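Long-range contacts in CD38 molecule (Bos taurus, PDB 3KOU), which belongs to the ADP-ribosyl cyclase family and folds into a helical part and a four-stranded parallel sheet: residues D19-I24 / A46-F51; V85-T90 / T105-L110; V152-F157 / R185-N190; N163-V168 / P193-E198. All coordinates share one frame; numbering follows the deposited sequence. Where two conformers were deposited one is given.

Contact 1 (D19-I24 / A46-F51). With SO4 (sulfate ion), chain D.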
# COMPACT_ATOMS: atom_id res chain seq x y z
N ASP A 19 -5.11 -11.22 -18.72
CA ASP A 19 -3.97 -10.57 -19.39
C ASP A 19 -3.07 -9.85 -18.40
O ASP A 19 -2.48 -8.84 -18.74
CB ASP A 19 -4.44 -9.59 -20.47
CG ASP A 19 -5.27 -10.28 -21.54
OD1 ASP A 19 -4.76 -11.26 -22.12
OD2 ASP A 19 -6.41 -9.86 -21.79
N PHE A 20 -3.01 -10.37 -17.18
CA PHE A 20 -2.17 -9.83 -16.11
C PHE A 20 -0.77 -9.46 -16.59
O PHE A 20 -0.27 -8.37 -16.32
CB PHE A 20 -2.07 -10.85 -14.97
CG PHE A 20 -1.23 -10.38 -13.82
CD1 PHE A 20 -1.73 -9.44 -12.91
CD2 PHE A 20 0.04 -10.89 -13.61
CE1 PHE A 20 -0.97 -9.03 -11.80
CE2 PHE A 20 0.82 -10.47 -12.52
CZ PHE A 20 0.31 -9.53 -11.63
N GLN A 21 -0.13 -10.39 -17.29
CA GLN A 21 1.24 -10.24 -17.71
C GLN A 21 1.42 -9.01 -18.61
O GLN A 21 2.37 -8.23 -18.46
CB GLN A 21 1.68 -11.53 -18.42
CG GLN A 21 3.07 -11.53 -18.97
CD GLN A 21 3.34 -12.76 -19.81
OE1 GLN A 21 2.76 -13.82 -19.58
NE2 GLN A 21 4.22 -12.62 -20.78
N LYS A 22 0.50 -8.86 -19.56
CA LYS A 22 0.53 -7.71 -20.46
C LYS A 22 0.23 -6.41 -19.70
O LYS A 22 0.90 -5.40 -19.93
CB LYS A 22 -0.46 -7.91 -21.60
CG LYS A 22 -0.62 -6.73 -22.55
CD LYS A 22 -1.74 -7.01 -23.55
CE LYS A 22 -1.85 -5.92 -24.62
NZ LYS A 22 -2.59 -4.72 -24.13
N ILE A 23 -0.76 -6.44 -18.80
CA ILE A 23 -1.12 -5.25 -18.03
C ILE A 23 0.07 -4.74 -17.20
O ILE A 23 0.40 -3.56 -17.24
CB ILE A 23 -2.35 -5.48 -17.14
CG1 ILE A 23 -3.61 -5.65 -17.98
CG2 ILE A 23 -2.50 -4.33 -16.13
CD1 ILE A 23 -4.81 -6.18 -17.20
N ILE A 24 0.74 -5.62 -16.48
CA ILE A 24 1.86 -5.14 -15.68
C ILE A 24 3.05 -4.62 -16.52
O ILE A 24 3.68 -3.62 -16.16
CB ILE A 24 2.30 -6.13 -14.57
CG1 ILE A 24 2.84 -7.44 -15.14
CG2 ILE A 24 1.14 -6.39 -13.60
CD1 ILE A 24 3.66 -8.25 -14.10
N ALA A 46 12.14 -7.42 -17.48
CA ALA A 46 12.74 -8.15 -16.36
C ALA A 46 11.86 -8.06 -15.10
O ALA A 46 11.73 -9.03 -14.33
CB ALA A 46 14.14 -7.64 -16.06
N ILE A 47 11.30 -6.88 -14.88
CA ILE A 47 10.38 -6.72 -13.76
C ILE A 47 9.14 -7.61 -13.91
O ILE A 47 8.75 -8.28 -12.95
CB ILE A 47 10.05 -5.24 -13.53
CG1 ILE A 47 11.32 -4.52 -13.03
CG2 ILE A 47 8.89 -5.08 -12.53
CD1 ILE A 47 11.22 -2.99 -13.06
N ARG A 48 8.54 -7.64 -15.10
CA ARG A 48 7.41 -8.52 -15.34
C ARG A 48 7.80 -9.96 -15.11
O ARG A 48 7.07 -10.71 -14.46
CB ARG A 48 6.83 -8.40 -16.76
CG ARG A 48 5.72 -9.46 -16.94
CD ARG A 48 5.54 -10.12 -18.31
NE ARG A 48 6.52 -9.81 -19.35
CZ ARG A 48 7.25 -10.71 -20.00
NH1 ARG A 48 7.16 -12.01 -19.73
NH2 ARG A 48 8.09 -10.30 -20.95
N GLN A 49 8.95 -10.37 -15.65
CA GLN A 49 9.36 -11.76 -15.49
C GLN A 49 9.54 -12.11 -14.01
O GLN A 49 9.16 -13.20 -13.59
CB GLN A 49 10.63 -12.08 -16.27
CG GLN A 49 10.47 -12.06 -17.80
CD GLN A 49 11.83 -12.06 -18.53
OE1 GLN A 49 12.83 -11.60 -17.98
NE2 GLN A 49 11.85 -12.57 -19.76
N ALA A 50 10.14 -11.20 -13.24
CA ALA A 50 10.36 -11.45 -11.80
C ALA A 50 9.03 -11.56 -11.05
O ALA A 50 8.89 -12.38 -10.13
CB ALA A 50 11.24 -10.35 -11.16
N PHE A 51 8.08 -10.71 -11.42
CA PHE A 51 6.77 -10.67 -10.77
C PHE A 51 6.07 -12.01 -11.00
O PHE A 51 5.64 -12.65 -10.06
CB PHE A 51 5.94 -9.49 -11.33
CG PHE A 51 4.87 -8.97 -10.39
CD1 PHE A 51 4.66 -7.61 -10.26
CD2 PHE A 51 4.05 -9.83 -9.66
CE1 PHE A 51 3.67 -7.11 -9.43
CE2 PHE A 51 3.06 -9.33 -8.82
CZ PHE A 51 2.88 -7.98 -8.70
S SO4 D . 9.06 -13.14 -22.89
O1 SO4 D . 10.09 -13.57 -23.82
O2 SO4 D . 9.64 -12.96 -21.56
O3 SO4 D . 8.49 -11.88 -23.35
O4 SO4 D . 7.98 -14.13 -22.82
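Phe20 turns its ring edge onto one face of the Phe51 ring, a T-shaped (edge-to-face) stack with centroids 5.6 Å apart and planes at 81°. It joins the start of helix 20-35 to the middle of helix 44-55 in the helical part of the ADP-ribosyl cyclase fold; the short segments run closer to antiparallel than to perpendicular, at 142°, with axes 9.9 Å apart. CZ leads the approach from Phe20, reaching Phe51 CE2 at 3.9 Å, and the first torsion, which sets CG anti to the backbone N (chi1 -180°), carries the ring tip toward the second helix. Ile24, one turn on, is directed toward that helix. Its CD1 lies 3.8 Å from Phe51 CB and also rests on the aliphatic part of Arg48, 3.7 Å from CG, while its CG2 covers part of a face of the Phe20 ring. Trp120 meets both phenylalanines and Phe149 lies against Phe51, making this side of the contact an aromatic cluster. The other side is polar, though the placing of the Gln21 side chain against Arg48 is doubtful. A sulfate ion, probably from the crystallisation liquor, takes up the end of the arginine. Arg48 NH1 donates to sulfate O2 at 3.2 Å, NH2 binds sulfate O3 at 2.9 Å, and Gln49 NE2 donates to the same O2 at 2.9 Å.

Contact 2 (V85-T90 / T105-L110). With 2NF ([[(2R,3S,4R,5R)-5-(6-aminopurin-9-yl)-3,4-dihydroxyoxolan-2-yl]methoxy-hydroxyphosphoryl] [(2R,3S,4R,5R)-5-(3-carbamoylpyridin-1-ium-1yl)- 3-fluoro-,4- hydroxyoxolan-2-yl]methyl phosphate), chain E; NAG (2-acetamido-2-deoxy-beta-D-glucopyranose), chain C.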
# COMPACT_ATOMS: atom_id res chain seq x y z
N VAL A 85 3.09 9.46 1.55
CA VAL A 85 1.74 9.50 2.11
C VAL A 85 1.23 8.10 2.40
O VAL A 85 1.24 7.24 1.52
CB VAL A 85 0.76 10.20 1.15
CG1 VAL A 85 -0.68 10.12 1.70
CG2 VAL A 85 1.21 11.64 0.92
N PHE A 86 0.82 7.87 3.65
CA PHE A 86 0.12 6.65 4.05
C PHE A 86 -1.38 6.94 4.09
O PHE A 86 -1.80 8.10 4.16
CB PHE A 86 0.60 6.20 5.45
CG PHE A 86 2.05 5.80 5.50
CD1 PHE A 86 2.45 4.50 5.20
CD2 PHE A 86 3.02 6.74 5.82
CE1 PHE A 86 3.79 4.15 5.24
CE2 PHE A 86 4.37 6.38 5.85
CZ PHE A 86 4.75 5.10 5.57
N TRP A 87 -2.19 5.89 4.06
CA TRP A 87 -3.65 6.01 4.16
C TRP A 87 -4.25 4.74 4.77
O TRP A 87 -3.64 3.68 4.72
CB TRP A 87 -4.29 6.28 2.79
CG TRP A 87 -4.03 5.21 1.78
CD1 TRP A 87 -2.99 5.16 0.88
CD2 TRP A 87 -4.81 4.04 1.54
NE1 TRP A 87 -3.09 4.02 0.11
CE2 TRP A 87 -4.19 3.32 0.50
CE3 TRP A 87 -5.98 3.53 2.12
CZ2 TRP A 87 -4.70 2.12 0.02
CZ3 TRP A 87 -6.48 2.34 1.64
CH2 TRP A 87 -5.85 1.66 0.60
N SER A 88 -5.43 4.87 5.37
CA SER A 88 -6.16 3.71 5.90
C SER A 88 -7.64 4.07 5.94
O SER A 88 -8.02 5.04 6.60
CB SER A 88 -5.63 3.37 7.31
OG SER A 88 -5.99 2.04 7.71
N LYS A 89 -8.47 3.33 5.18
CA LYS A 89 -9.91 3.56 5.11
C LYS A 89 -10.24 4.86 4.39
O LYS A 89 -11.36 5.37 4.51
CB LYS A 89 -10.57 3.59 6.51
CG LYS A 89 -9.94 2.69 7.56
CD LYS A 89 -10.14 1.23 7.22
CE LYS A 89 -9.53 0.34 8.31
NZ LYS A 89 -9.60 -1.09 7.91
N THR A 90 -9.28 5.39 3.64
CA THR A 90 -9.43 6.68 2.99
C THR A 90 -8.88 6.62 1.56
O THR A 90 -8.36 7.60 1.03
CB THR A 90 -8.66 7.77 3.75
OG1 THR A 90 -7.26 7.42 3.81
CG2 THR A 90 -9.21 7.94 5.18
N THR A 105 1.64 7.96 -2.61
CA THR A 105 1.17 6.80 -1.84
C THR A 105 1.88 5.55 -2.35
O THR A 105 2.61 5.60 -3.34
CB THR A 105 -0.34 6.59 -2.06
OG1 THR A 105 -0.59 6.29 -3.45
CG2 THR A 105 -1.09 7.85 -1.66
N LEU A 106 1.65 4.43 -1.67
CA LEU A 106 2.22 3.15 -2.10
C LEU A 106 1.82 2.88 -3.55
O LEU A 106 2.62 2.39 -4.34
CB LEU A 106 1.74 2.03 -1.16
CG LEU A 106 2.35 0.65 -1.42
CD1 LEU A 106 3.90 0.64 -1.30
CD2 LEU A 106 1.71 -0.40 -0.50
N GLU A 107 0.60 3.27 -3.89
CA GLU A 107 0.05 3.01 -5.22
C GLU A 107 0.72 3.87 -6.30
O GLU A 107 0.50 3.66 -7.50
CB GLU A 107 -1.50 3.16 -5.21
CG GLU A 107 -2.25 2.06 -4.47
CD GLU A 107 -2.15 2.18 -2.92
OE1 GLU A 107 -1.88 3.29 -2.42
OE2 GLU A 107 -2.34 1.17 -2.23
N ASP A 108 1.54 4.83 -5.87
CA ASP A 108 2.33 5.67 -6.76
C ASP A 108 3.79 5.23 -6.91
O ASP A 108 4.56 5.88 -7.61
CB ASP A 108 2.28 7.14 -6.30
CG ASP A 108 0.87 7.71 -6.31
OD1 ASP A 108 0.16 7.49 -7.30
OD2 ASP A 108 0.47 8.38 -5.33
N THR A 109 4.21 4.19 -6.20
CA THR A 109 5.53 3.63 -6.45
C THR A 109 5.43 2.79 -7.71
O THR A 109 4.32 2.50 -8.16
CB THR A 109 6.03 2.71 -5.31
OG1 THR A 109 5.15 1.57 -5.19
CG2 THR A 109 6.08 3.49 -3.98
N LEU A 110 6.57 2.38 -8.27
CA LEU A 110 6.55 1.52 -9.47
C LEU A 110 5.71 0.23 -9.27
O LEU A 110 4.75 -0.00 -9.99
CB LEU A 110 7.96 1.17 -9.92
CG LEU A 110 8.08 0.51 -11.32
CD1 LEU A 110 9.47 0.77 -11.93
CD2 LEU A 110 7.78 -0.98 -11.25
C1D 2NF E . 0.09 0.30 3.06
C2D 2NF E . -0.02 1.71 2.52
F2D 2NF E . 1.08 2.39 2.32
C3D 2NF E . -1.20 2.32 3.24
O3D 2NF E . -0.85 3.48 3.87
O4D 2NF E . -1.15 0.04 3.67
C4D 2NF E . -1.84 1.16 4.02
C5D 2NF E . -3.32 0.98 3.89
O5D 2NF E . -3.90 -0.31 3.99
PN 2NF E . -4.88 -0.49 5.17
O1N 2NF E . -4.30 0.32 6.20
O2N 2NF E . -5.05 -1.85 5.41
O3 2NF E . -6.16 0.25 4.70
PA 2NF E . -7.58 -0.34 4.41
O1A 2NF E . -8.02 -1.01 5.53
O2A 2NF E . -7.34 -1.27 3.34
O5B 2NF E . -8.44 0.74 4.03
C1 NAG C . -14.83 6.95 5.69
C2 NAG C . -14.73 7.59 4.30
C3 NAG C . -16.03 7.33 3.51
C4 NAG C . -16.51 5.87 3.57
C5 NAG C . -16.47 5.38 5.02
C6 NAG C . -16.83 3.89 5.16
C7 NAG C . -13.30 9.58 4.10
C8 NAG C . -13.14 11.03 4.43
N2 NAG C . -14.50 9.03 4.38
O3 NAG C . -15.89 7.76 2.17
O4 NAG C . -17.84 5.77 3.05
O5 NAG C . -15.16 5.58 5.52
O6 NAG C . -16.03 3.10 4.30
O7 NAG C . -12.37 8.95 3.59
O HOH W 1 0.28 4.75 0.83
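Thr105 begins the contact beside Val85: its CA-H points at Val85 O (3.4 Å from CA), and its methyl CG2 packs against Val85 CG1. Its backbone N is held by Asp108 OD2 at 3.0 Å. At Leu106 the chain enters a short 3-10 turn, and a water bridges the two segments, accepting from Leu106 N and donating to Val85 O. Leu106 leans toward the ligand, its CB 3.6 Å from F2D of 2NF. Strand 85-88 is outermost in the parallel sheet within this chain, and its end, with Leu106, lines the ligand pocket. Glu107 reaches the indole of Trp87: NE1 donates to OE1 at 2.9 Å (157°), OE1 lying close to the ring plane; the N-H comes to its syn side, tilted out of the carboxylate plane. A bend at chi2 (75°) brings the carboxylate to this edge, its plane turned 52° from the indole. His95 also bonds to OE1, so two partners grip one oxygen. The indole so held lays one face against the sugar of 2NF, near C3D, while Trp87 N donates to O3D at 2.8 Å. Beyond Asp108, Thr109 caps the next helix through Gly112 N and donates from OG1 to Leu106 O.

Contact 3 (V152-F157 / R185-N190). With 2NF ([[(2R,3S,4R,5R)-5-(6-aminopurin-9-yl)-3,4-dihydroxyoxolan-2-yl]methoxy-hydroxyphosphoryl] [(2R,3S,4R,5R)-5-(3-carbamoylpyridin-1-ium-1yl)- 3-fluoro-,4- hydroxyoxolan-2-yl]methyl phosphate), chain E.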
# COMPACT_ATOMS: atom_id res chain seq x y z
N VAL A 152 4.38 -7.25 2.19
CA VAL A 152 5.82 -7.06 2.12
C VAL A 152 6.16 -5.73 1.43
O VAL A 152 7.12 -5.06 1.81
CB VAL A 152 6.57 -8.27 1.48
CG1 VAL A 152 6.15 -8.50 0.04
CG2 VAL A 152 8.07 -8.05 1.56
N LEU A 153 5.37 -5.34 0.41
CA LEU A 153 5.57 -4.04 -0.24
C LEU A 153 5.35 -2.91 0.76
O LEU A 153 6.16 -1.96 0.85
CB LEU A 153 4.67 -3.83 -1.48
CG LEU A 153 5.19 -2.74 -2.45
CD1 LEU A 153 6.45 -3.25 -3.20
CD2 LEU A 153 4.10 -2.28 -3.43
N SER A 154 4.28 -3.04 1.55
CA SER A 154 3.93 -2.07 2.58
C SER A 154 5.01 -1.94 3.63
O SER A 154 5.30 -0.83 4.09
CB SER A 154 2.60 -2.45 3.25
OG SER A 154 1.50 -2.31 2.33
N GLU A 155 5.60 -3.06 4.03
CA GLU A 155 6.67 -3.02 5.02
C GLU A 155 7.91 -2.29 4.50
O GLU A 155 8.47 -1.45 5.20
CB GLU A 155 7.03 -4.42 5.54
CG GLU A 155 8.29 -4.40 6.40
CD GLU A 155 8.64 -5.75 7.00
OE1 GLU A 155 8.09 -6.77 6.56
OE2 GLU A 155 9.49 -5.78 7.92
N ARG A 156 8.34 -2.59 3.28
CA ARG A 156 9.51 -1.93 2.72
C ARG A 156 9.28 -0.43 2.53
O ARG A 156 10.17 0.36 2.82
CB ARG A 156 9.97 -2.59 1.41
CG ARG A 156 10.25 -4.08 1.54
CD ARG A 156 11.65 -4.34 2.11
NE ARG A 156 12.68 -3.68 1.31
CZ ARG A 156 13.39 -4.28 0.36
NH1 ARG A 156 13.19 -5.57 0.09
NH2 ARG A 156 14.31 -3.61 -0.33
N PHE A 157 8.10 -0.06 2.04
CA PHE A 157 7.67 1.35 1.89
C PHE A 157 7.81 2.10 3.24
O PHE A 157 8.39 3.21 3.31
CB PHE A 157 6.20 1.29 1.42
CG PHE A 157 5.53 2.62 1.16
CD1 PHE A 157 5.93 3.45 0.13
CD2 PHE A 157 4.39 2.97 1.89
CE1 PHE A 157 5.24 4.65 -0.14
CE2 PHE A 157 3.69 4.16 1.63
CZ PHE A 157 4.11 4.99 0.61
N ARG A 185 -0.70 -2.55 11.50
CA ARG A 185 0.05 -3.78 11.78
C ARG A 185 1.43 -3.78 11.19
O ARG A 185 2.34 -4.38 11.74
CB ARG A 185 -0.65 -4.99 11.15
CG ARG A 185 -1.77 -5.58 11.95
CD ARG A 185 -2.20 -6.91 11.35
NE ARG A 185 -2.66 -6.77 9.96
CZ ARG A 185 -1.97 -7.18 8.90
NH1 ARG A 185 -0.78 -7.75 9.05
NH2 ARG A 185 -2.47 -7.01 7.69
N VAL A 186 1.58 -3.16 10.04
CA VAL A 186 2.77 -3.38 9.24
C VAL A 186 3.52 -2.07 9.06
O VAL A 186 4.75 -2.03 9.15
CB VAL A 186 2.39 -3.95 7.86
CG1 VAL A 186 3.60 -4.00 6.94
CG2 VAL A 186 1.74 -5.33 8.02
N GLU A 187 2.78 -1.00 8.79
CA GLU A 187 3.43 0.25 8.41
C GLU A 187 3.94 1.08 9.58
O GLU A 187 5.14 1.32 9.68
CB GLU A 187 2.57 1.07 7.44
CG GLU A 187 2.45 0.36 6.10
CD GLU A 187 1.34 0.86 5.22
OE1 GLU A 187 0.54 1.72 5.64
OE2 GLU A 187 1.27 0.36 4.07
N ALA A 188 3.03 1.48 10.46
CA ALA A 188 3.40 2.27 11.63
C ALA A 188 4.52 1.60 12.47
O ALA A 188 5.48 2.25 12.86
CB ALA A 188 2.15 2.59 12.48
N PRO A 189 4.40 0.29 12.73
CA PRO A 189 5.42 -0.40 13.55
C PRO A 189 6.78 -0.56 12.88
O PRO A 189 7.76 -0.82 13.59
CB PRO A 189 4.77 -1.77 13.86
CG PRO A 189 3.29 -1.54 13.71
CD PRO A 189 3.19 -0.53 12.56
N ASN A 190 6.86 -0.41 11.56
CA ASN A 190 8.12 -0.52 10.84
C ASN A 190 8.64 0.82 10.30
O ASN A 190 9.59 0.87 9.52
CB ASN A 190 8.00 -1.56 9.72
CG ASN A 190 7.84 -2.97 10.26
OD1 ASN A 190 6.78 -3.61 10.13
ND2 ASN A 190 8.89 -3.46 10.91
C1D 2NF E . 0.09 0.30 3.06
C2D 2NF E . -0.02 1.71 2.52
F2D 2NF E . 1.08 2.39 2.32
C3D 2NF E . -1.20 2.32 3.24
O3D 2NF E . -0.85 3.48 3.87
O4D 2NF E . -1.15 0.04 3.67
C4D 2NF E . -1.84 1.16 4.02
C5D 2NF E . -3.32 0.98 3.89
O5D 2NF E . -3.90 -0.31 3.99
PN 2NF E . -4.88 -0.49 5.17
O1N 2NF E . -4.30 0.32 6.20
O2N 2NF E . -5.05 -1.85 5.41
O3 2NF E . -6.16 0.25 4.70
PA 2NF E . -7.58 -0.34 4.41
O1A 2NF E . -8.02 -1.01 5.53
O2A 2NF E . -7.34 -1.27 3.34
O5B 2NF E . -8.44 0.74 4.03
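Ser154 and Glu187 meet at the tight, buried end of this contact, where helix 145-160 faces helix 182-187 beside 2NF. Glu187 OE2 is covalently bonded to C1D of the ligand at 1.6 Å, and Ser154 OG comes within 3.2 Å of that same carboxylate oxygen and 3.1 Å of C1D. The serine hydroxyl has its own partner in Trp150 O, one turn back in the helix, which would steady it beside the bond. Glu187 reaches this place by an extended chain: CG lies anti to the carbonyl carbon (chi1 -68°) and chi2 is near 164°, which carries the carboxylate from a backbone position beside Glu155 into the pocket. The other oxygen, OE1, lies 2.9 Å from O3D of the ligand. Phe157, a turn further along its helix, brings CE2 to 3.2 Å from F2D.

Midway, Val186 sets CG1 against the helix backbone and side chain, 3.7 Å from both Glu155 N and Glu155 CB. Beyond it lies a looser, partly exposed side. There the extended Glu155 side chain passes obliquely alongside Asn190 without a bond that can be relied on. The firmer partner of Glu155 is Lys65, in a salt bridge through OE1. A helix presenting a serine to a glutamate that carries the ligand on its carboxylate thus forms one wall of the ligand pocket in this ADP-ribosyl cyclase family protein.

Contact 4 (N163-V168 / P193-E198)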
# COMPACT_ATOMS: atom_id res chain seq x y z
N ASN A 163 12.31 11.74 6.67
CA ASN A 163 11.86 13.07 7.03
C ASN A 163 10.37 13.12 7.34
O ASN A 163 9.86 12.27 8.06
CB ASN A 163 12.29 14.10 5.97
CG ASN A 163 13.81 14.22 5.89
OD1 ASN A 163 14.51 13.87 6.83
ND2 ASN A 163 14.31 14.72 4.76
N THR A 164 9.65 14.08 6.80
CA THR A 164 8.24 14.19 7.17
C THR A 164 7.38 13.28 6.31
O THR A 164 7.49 13.30 5.09
CB THR A 164 7.71 15.60 6.99
OG1 THR A 164 8.49 16.51 7.75
CG2 THR A 164 6.26 15.68 7.46
N VAL A 165 6.55 12.45 6.95
CA VAL A 165 5.57 11.63 6.23
C VAL A 165 4.18 12.04 6.68
O VAL A 165 4.01 12.57 7.79
CB VAL A 165 5.77 10.12 6.49
CG1 VAL A 165 7.12 9.65 5.95
CG2 VAL A 165 5.65 9.79 7.98
N ARG A 166 3.18 11.82 5.83
CA ARG A 166 1.79 12.15 6.16
C ARG A 166 0.91 10.91 6.14
O ARG A 166 1.19 9.96 5.39
CB ARG A 166 1.21 13.22 5.21
CG ARG A 166 1.93 14.56 5.22
CD ARG A 166 2.77 14.73 3.98
NE ARG A 166 3.67 15.88 4.06
CZ ARG A 166 3.36 17.10 3.66
NH1 ARG A 166 2.17 17.35 3.14
NH2 ARG A 166 4.25 18.08 3.78
N VAL A 167 -0.13 10.90 6.98
CA VAL A 167 -1.17 9.86 6.91
C VAL A 167 -2.59 10.44 6.88
O VAL A 167 -2.91 11.37 7.64
CB VAL A 167 -1.04 8.78 8.02
CG1 VAL A 167 -1.32 9.38 9.38
CG2 VAL A 167 -1.99 7.63 7.74
N VAL A 168 -3.41 9.95 5.95
CA VAL A 168 -4.81 10.39 5.84
C VAL A 168 -5.71 9.33 6.48
O VAL A 168 -5.76 8.18 6.02
CB VAL A 168 -5.22 10.61 4.37
CG1 VAL A 168 -6.65 11.20 4.30
CG2 VAL A 168 -4.20 11.54 3.68
N PRO A 193 13.01 4.98 12.20
CA PRO A 193 13.04 5.88 13.36
C PRO A 193 13.46 7.33 13.04
O PRO A 193 14.25 7.59 12.13
CB PRO A 193 14.06 5.23 14.30
CG PRO A 193 14.05 3.80 13.94
CD PRO A 193 13.82 3.77 12.43
N GLN A 194 12.90 8.25 13.82
CA GLN A 194 13.22 9.68 13.76
C GLN A 194 12.64 10.43 12.56
O GLN A 194 12.90 11.61 12.37
CB GLN A 194 14.72 9.92 13.91
CG GLN A 194 15.24 9.50 15.30
CD GLN A 194 16.75 9.59 15.44
OE1 GLN A 194 17.37 10.58 15.04
NE2 GLN A 194 17.34 8.56 16.03
N VAL A 195 11.81 9.76 11.75
CA VAL A 195 11.00 10.53 10.82
C VAL A 195 9.92 11.26 11.62
O VAL A 195 9.77 11.05 12.84
CB VAL A 195 10.35 9.67 9.66
CG1 VAL A 195 11.36 8.68 9.06
CG2 VAL A 195 9.12 8.95 10.13
N GLU A 196 9.19 12.14 10.97
CA GLU A 196 8.09 12.81 11.66
C GLU A 196 6.82 12.48 10.92
O GLU A 196 6.79 12.52 9.68
CB GLU A 196 8.31 14.33 11.71
CG GLU A 196 9.68 14.74 12.25
CD GLU A 196 9.82 16.25 12.43
OE1 GLU A 196 8.81 16.97 12.28
OE2 GLU A 196 10.94 16.72 12.73
N LEU A 197 5.77 12.13 11.65
CA LEU A 197 4.51 11.76 11.02
C LEU A 197 3.42 12.78 11.31
O LEU A 197 3.19 13.17 12.47
CB LEU A 197 4.08 10.38 11.48
CG LEU A 197 2.69 9.94 10.98
CD1 LEU A 197 2.71 9.70 9.49
CD2 LEU A 197 2.23 8.68 11.70
N GLU A 198 2.74 13.21 10.25
CA GLU A 198 1.61 14.11 10.41
C GLU A 198 0.35 13.35 10.03
O GLU A 198 0.28 12.82 8.93
CB GLU A 198 1.76 15.32 9.50
CG GLU A 198 2.91 16.22 9.87
CD GLU A 198 3.01 17.40 8.93
OE1 GLU A 198 2.04 17.63 8.18
OE2 GLU A 198 4.05 18.09 8.95
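Val165 and Leu197 face each other obliquely on one side of the sheet; in the conformer given, CG2 of the valine lies near CD1 of the leucine, though how closely is doubtful because Val165 is modelled in two conformers. The leucine's CG stands anti to its backbone N (chi1 174°), which swings CD1 over toward the neighbouring strand; there it also meets Val167 CG1 at 4.0 Å, again at an oblique angle. Val195 lies beside Val165 on the same side, with the same caution. Phe86 of strand 85-88 touches both Val165 and Val167, extending this apolar face across the sheet.

Thr164, Arg166, Glu196 and Glu198 occupy the other face. Glu198 stretches its extended chain obliquely across to Thr164, where OE2 comes 3.6 Å from the methyl CG2. Its carboxylate and that of Glu196 are each engaged by Arg233 through salt bridges. Arg166, by contrast, bends at chi2 (106°) and bonds through NH1 to Tyr97, its NE remaining 4.8 Å from Glu198 OE1.

Between the two faces the backbones run parallel, crossing at only 29°. Glu196 N donates to Asn163 O from well above the carbonyl plane, whereas Val165 N meets Glu196 O nearly end-on to its carbonyl, at 2.7 Å. Glu198 N to Val165 O and Val167 N to Glu198 O, both 2.8 Å, continue the ladder. Thr164 thus pairs with Glu196, Val165 with Leu197 and Arg166 with Glu198, the central parallel pair of a four-stranded sheet, whose strands here are joined through helix 182-187 as a beta-alpha-beta unit.

From the N terminus, contact 1 comes first, bringing the start of helix 20-35 against helix 44-55 across a connection that is largely helical. Contact 2 follows in series: it closes the excursion through helix 91-101 and brings the loop after it back to strand 85-88. Ile47 of contact 1 touches Leu110 of contact 2, a packing bridge between these regions. Contacts 3 and 4 cross, since their segments alternate along the chain: contact 3 joins helix 145-160 to helix 182-187, contact 4 strand 164-170 to strand 196-203. Contacts 2 and 3 share 2NF, and Phe86 meets Phe157 between them, while strands 85-88 and 164-170 connect contact 2 with contact 4.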